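Local coordinates for catechol 2,3-dioxygenase (Rhodococcus sp., PDB 2WL9), which probably catalyses the iron-dependent, oxygen-consuming extradiol ring cleavage of catechols in the breakdown of aromatic hydrocarbons, at residues Met1-Tyr9 with Val69-Leu78. Numbering follows the deposited sequence.
Sequences MAKVTELGY and VAGPVELDEL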
loop_
_atom_site.group_PDB
_atom_site.type_symbol
_atom_site.label_atom_id
_atom_site.label_comp_id
_atom_site.label_asym_id
_atom_site.label_seq_id
_atom_site.Cartn_x
_atom_site.Cartn_y
_atom_site.Cartn_z
ATOM N N MET C 1 -1.204 17.294 -31.796
ATOM C CA MET C 1 -1.444 16.381 -30.632
ATOM C C MET C 1 -0.236 15.495 -30.298
ATOM O O MET C 1 0.262 15.522 -29.168
ATOM C CB MET C 1 -2.688 15.514 -30.874
ATOM C CG MET C 1 -3.113 14.685 -29.665
ATOM S SD MET C 1 -4.193 15.583 -28.532
ATOM C CE MET C 1 -5.778 15.353 -29.342
ATOM N N ALA C 2 0.219 14.706 -31.274
ATOM C CA ALA C 2 1.319 13.755 -31.065
ATOM C C ALA C 2 2.620 14.466 -30.702
ATOM O O ALA C 2 2.936 15.516 -31.263
ATOM C CB ALA C 2 1.516 12.895 -32.301
ATOM N N LYS C 3 3.368 13.883 -29.768
ATOM C CA LYS C 3 4.586 14.503 -29.230
ATOM C C LYS C 3 5.748 13.525 -29.148
ATOM O O LYS C 3 5.537 12.318 -29.006
ATOM C CB LYS C 3 4.311 15.042 -27.823
ATOM C CG LYS C 3 3.207 16.090 -27.747
ATOM C CD LYS C 3 2.735 16.311 -26.312
ATOM C CE LYS C 3 1.830 17.540 -26.198
ATOM N NZ LYS C 3 0.524 17.358 -26.903
ATOM N N VAL C 4 6.974 14.048 -29.214
ATOM C CA VAL C 4 8.174 13.244 -28.910
ATOM C C VAL C 4 8.064 12.745 -27.462
ATOM O O VAL C 4 7.599 13.474 -26.587
ATOM C CB VAL C 4 9.476 14.054 -29.131
ATOM C CG1 VAL C 4 10.684 13.326 -28.573
ATOM C CG2 VAL C 4 9.677 14.340 -30.615
ATOM N N THR C 5 8.460 11.495 -27.227
ATOM C CA THR C 5 8.266 10.850 -25.927
ATOM C C THR C 5 9.560 10.681 -25.108
ATOM O O THR C 5 9.497 10.475 -23.887
ATOM C CB THR C 5 7.613 9.474 -26.097
ATOM O OG1 THR C 5 8.455 8.659 -26.921
ATOM C CG2 THR C 5 6.229 9.594 -26.754
ATOM N N GLU C 6 10.715 10.748 -25.782
ATOM C CA GLU C 6 12.037 10.637 -25.132
ATOM C C GLU C 6 13.184 10.922 -26.098
ATOM O O GLU C 6 13.022 10.815 -27.317
ATOM C CB GLU C 6 12.263 9.237 -24.538
ATOM C CG GLU C 6 12.124 8.090 -25.560
ATOM C CD GLU C 6 12.468 6.720 -24.984
ATOM O OE1 GLU C 6 13.655 6.456 -24.713
ATOM O OE2 GLU C 6 11.554 5.892 -24.820
ATOM N N LEU C 7 14.342 11.266 -25.534
ATOM C CA LEU C 7 15.580 11.291 -26.290
ATOM C C LEU C 7 16.065 9.842 -26.442
ATOM O O LEU C 7 16.597 9.260 -25.501
ATOM C CB LEU C 7 16.614 12.117 -25.548
ATOM C CG LEU C 7 17.965 12.352 -26.215
ATOM C CD1 LEU C 7 17.819 13.117 -27.515
ATOM C CD2 LEU C 7 18.878 13.102 -25.249
ATOM N N GLY C 8 15.863 9.270 -27.620
ATOM C CA GLY C 8 16.088 7.840 -27.837
ATOM C C GLY C 8 17.544 7.464 -28.043
ATOM O O GLY C 8 18.039 6.515 -27.422
ATOM N N TYR C 9 18.221 8.189 -28.930
ATOM C CA TYR C 9 19.618 7.899 -29.258
ATOM C C TYR C 9 20.409 9.135 -29.671
ATOM O O TYR C 9 19.839 10.195 -29.936
ATOM C CB TYR C 9 19.739 6.807 -30.339
ATOM C CG TYR C 9 19.095 7.116 -31.682
ATOM C CD1 TYR C 9 17.950 6.437 -32.087
ATOM C CD2 TYR C 9 19.644 8.066 -32.556
ATOM C CE1 TYR C 9 17.352 6.692 -33.319
ATOM C CE2 TYR C 9 19.049 8.336 -33.794
ATOM C CZ TYR C 9 17.906 7.647 -34.165
ATOM O OH TYR C 9 17.307 7.896 -35.375
ATOM N N VAL C 69 8.985 8.790 -30.955
ATOM C CA VAL C 69 7.536 8.902 -30.844
ATOM C C VAL C 69 6.967 7.498 -30.666
ATOM O O VAL C 69 7.666 6.510 -30.894
ATOM C CB VAL C 69 6.881 9.644 -32.040
ATOM C CG1 VAL C 69 7.328 11.095 -32.087
ATOM C CG2 VAL C 69 7.167 8.953 -33.363
ATOM N N ALA C 70 5.712 7.416 -30.239
ATOM C CA ALA C 70 5.104 6.140 -29.866
ATOM C C ALA C 70 4.896 5.163 -31.024
ATOM O O ALA C 70 4.952 3.950 -30.821
ATOM C CB ALA C 70 3.776 6.381 -29.135
ATOM N N GLY C 71 4.628 5.682 -32.222
ATOM C CA GLY C 71 4.303 4.825 -33.351
ATOM C C GLY C 71 4.186 5.564 -34.674
ATOM O O GLY C 71 4.348 6.785 -34.722
ATOM N N PRO C 72 3.877 4.825 -35.754
ATOM C CA PRO C 72 3.798 5.370 -37.111
ATOM C C PRO C 72 2.729 6.450 -37.294
ATOM O O PRO C 72 2.929 7.377 -38.086
ATOM C CB PRO C 72 3.468 4.138 -37.966
ATOM C CG PRO C 72 2.888 3.150 -37.020
ATOM C CD PRO C 72 3.599 3.377 -35.732
ATOM N N VAL C 73 1.609 6.328 -36.581
ATOM C CA VAL C 73 0.537 7.331 -36.655
ATOM C C VAL C 73 1.019 8.651 -36.060
ATOM O O VAL C 73 0.826 9.716 -36.653
ATOM C CB VAL C 73 -0.769 6.877 -35.940
ATOM C CG1 VAL C 73 -1.866 7.930 -36.100
ATOM C CG2 VAL C 73 -1.246 5.534 -36.491
ATOM N N GLU C 74 1.647 8.563 -34.888
ATOM C CA GLU C 74 2.272 9.711 -34.224
ATOM C C GLU C 74 3.375 10.354 -35.076
ATOM O O GLU C 74 3.507 11.585 -35.106
ATOM C CB GLU C 74 2.835 9.312 -32.853
ATOM C CG GLU C 74 1.791 8.912 -31.805
ATOM C CD GLU C 74 1.305 7.472 -31.947
ATOM O OE1 GLU C 74 1.788 6.741 -32.843
ATOM O OE2 GLU C 74 0.432 7.063 -31.149
ATOM N N LEU C 75 4.157 9.569 -35.781
ATOM C CA LEU C 75 5.176 10.112 -36.654
ATOM C C LEU C 75 4.568 10.900 -37.797
ATOM O O LEU C 75 4.996 11.955 -38.148
ATOM C CB LEU C 75 6.120 9.027 -37.157
ATOM C CG LEU C 75 7.327 9.452 -38.005
ATOM C CD1 LEU C 75 8.250 10.375 -37.357
ATOM C CD2 LEU C 75 7.985 8.367 -38.646
ATOM N N ASP C 76 3.524 10.322 -38.322
ATOM C CA ASP C 76 2.803 10.915 -39.409
ATOM C C ASP C 76 2.221 12.269 -39.015
ATOM O O ASP C 76 2.337 13.213 -39.728
ATOM C CB ASP C 76 1.693 9.991 -39.860
ATOM C CG ASP C 76 2.033 9.249 -41.099
ATOM O OD1 ASP C 76 3.025 8.578 -41.131
ATOM O OD2 ASP C 76 1.318 9.361 -42.062
ATOM N N GLU C 77 1.654 12.340 -37.837
ATOM C CA GLU C 77 1.125 13.572 -37.339
ATOM C C GLU C 77 2.209 14.643 -37.130
ATOM O O GLU C 77 2.070 15.750 -37.513
ATOM C CB GLU C 77 0.333 13.308 -36.081
ATOM C CG GLU C 77 -0.896 12.457 -36.292
ATOM C CD GLU C 77 -1.662 12.114 -35.038
ATOM O OE1 GLU C 77 -1.100 11.597 -34.105
ATOM O OE2 GLU C 77 -2.856 12.330 -35.016
ATOM N N LEU C 78 3.304 14.255 -36.551
ATOM C CA LEU C 78 4.436 15.166 -36.356
ATOM C C LEU C 78 4.979 15.714 -37.670
ATOM O O LEU C 78 5.249 16.919 -37.790
ATOM C CB LEU C 78 5.563 14.484 -35.576
ATOM C CG LEU C 78 5.633 14.767 -34.076
ATOM C CD1 LEU C 78 6.896 14.177 -33.492
ATOM C CD2 LEU C 78 5.587 16.272 -33.798
#
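The methyl group of A2 rests on the first turns of helix 72-84, at the step between E74 and E77. Its CB lies 3.9 Å from CB of E74 and 3.7 Å from the carbonyl O of the same residue, an oxygen already engaged by the backbone N-H of L78. From the next turn E77 comes alongside: its chain runs extended past CG (chi2 177°), which carries OE1 to 3.4 Å from the A2 methyl. Deeper in, L78 reaches back under the N-terminal segment. Its CD2 lies 3.7 Å from the carbonyl O of A2, while CD1 meets V4 CG2 at 4.0 Å, the two side chains crossing nearly at right angles. V69 closes this inner side, with CG1, beside the backbone N (chi1 -65°) and anti to the carbonyl carbon, 3.8 Å from the O of K3 and also against CA of V4. I118 of strand 115-120 backs both V69 and L78, and W67 packs on V4, so the side chains of V4, V69 and L78 are buried, with the backbone oxygens of A2 and K3 at their margin. The solvent side, at M1 and K3, is looser: K3 points away from the helix, and its NZ turns back to the carbonyl O of M1 at 2.9 Å. Where the segments separate, T5 puts CG2 4.1 Å from the backbone N of A70; the second subunit covers this end, its Q274 hydrogen-bonding T5 OG1. No hydrogen bond crosses between the segments, which meet through van der Waals contacts, but backbone bonds tie T5 and E6 to neighbouring R68. The N-terminal arm, before it enters the sheet as strand 6-14, thus packs against the first two turns of the helix that follows strand 61-68, in the N-terminal domain of the vicinal oxygen chelate fold of type I extradiol dioxygenases.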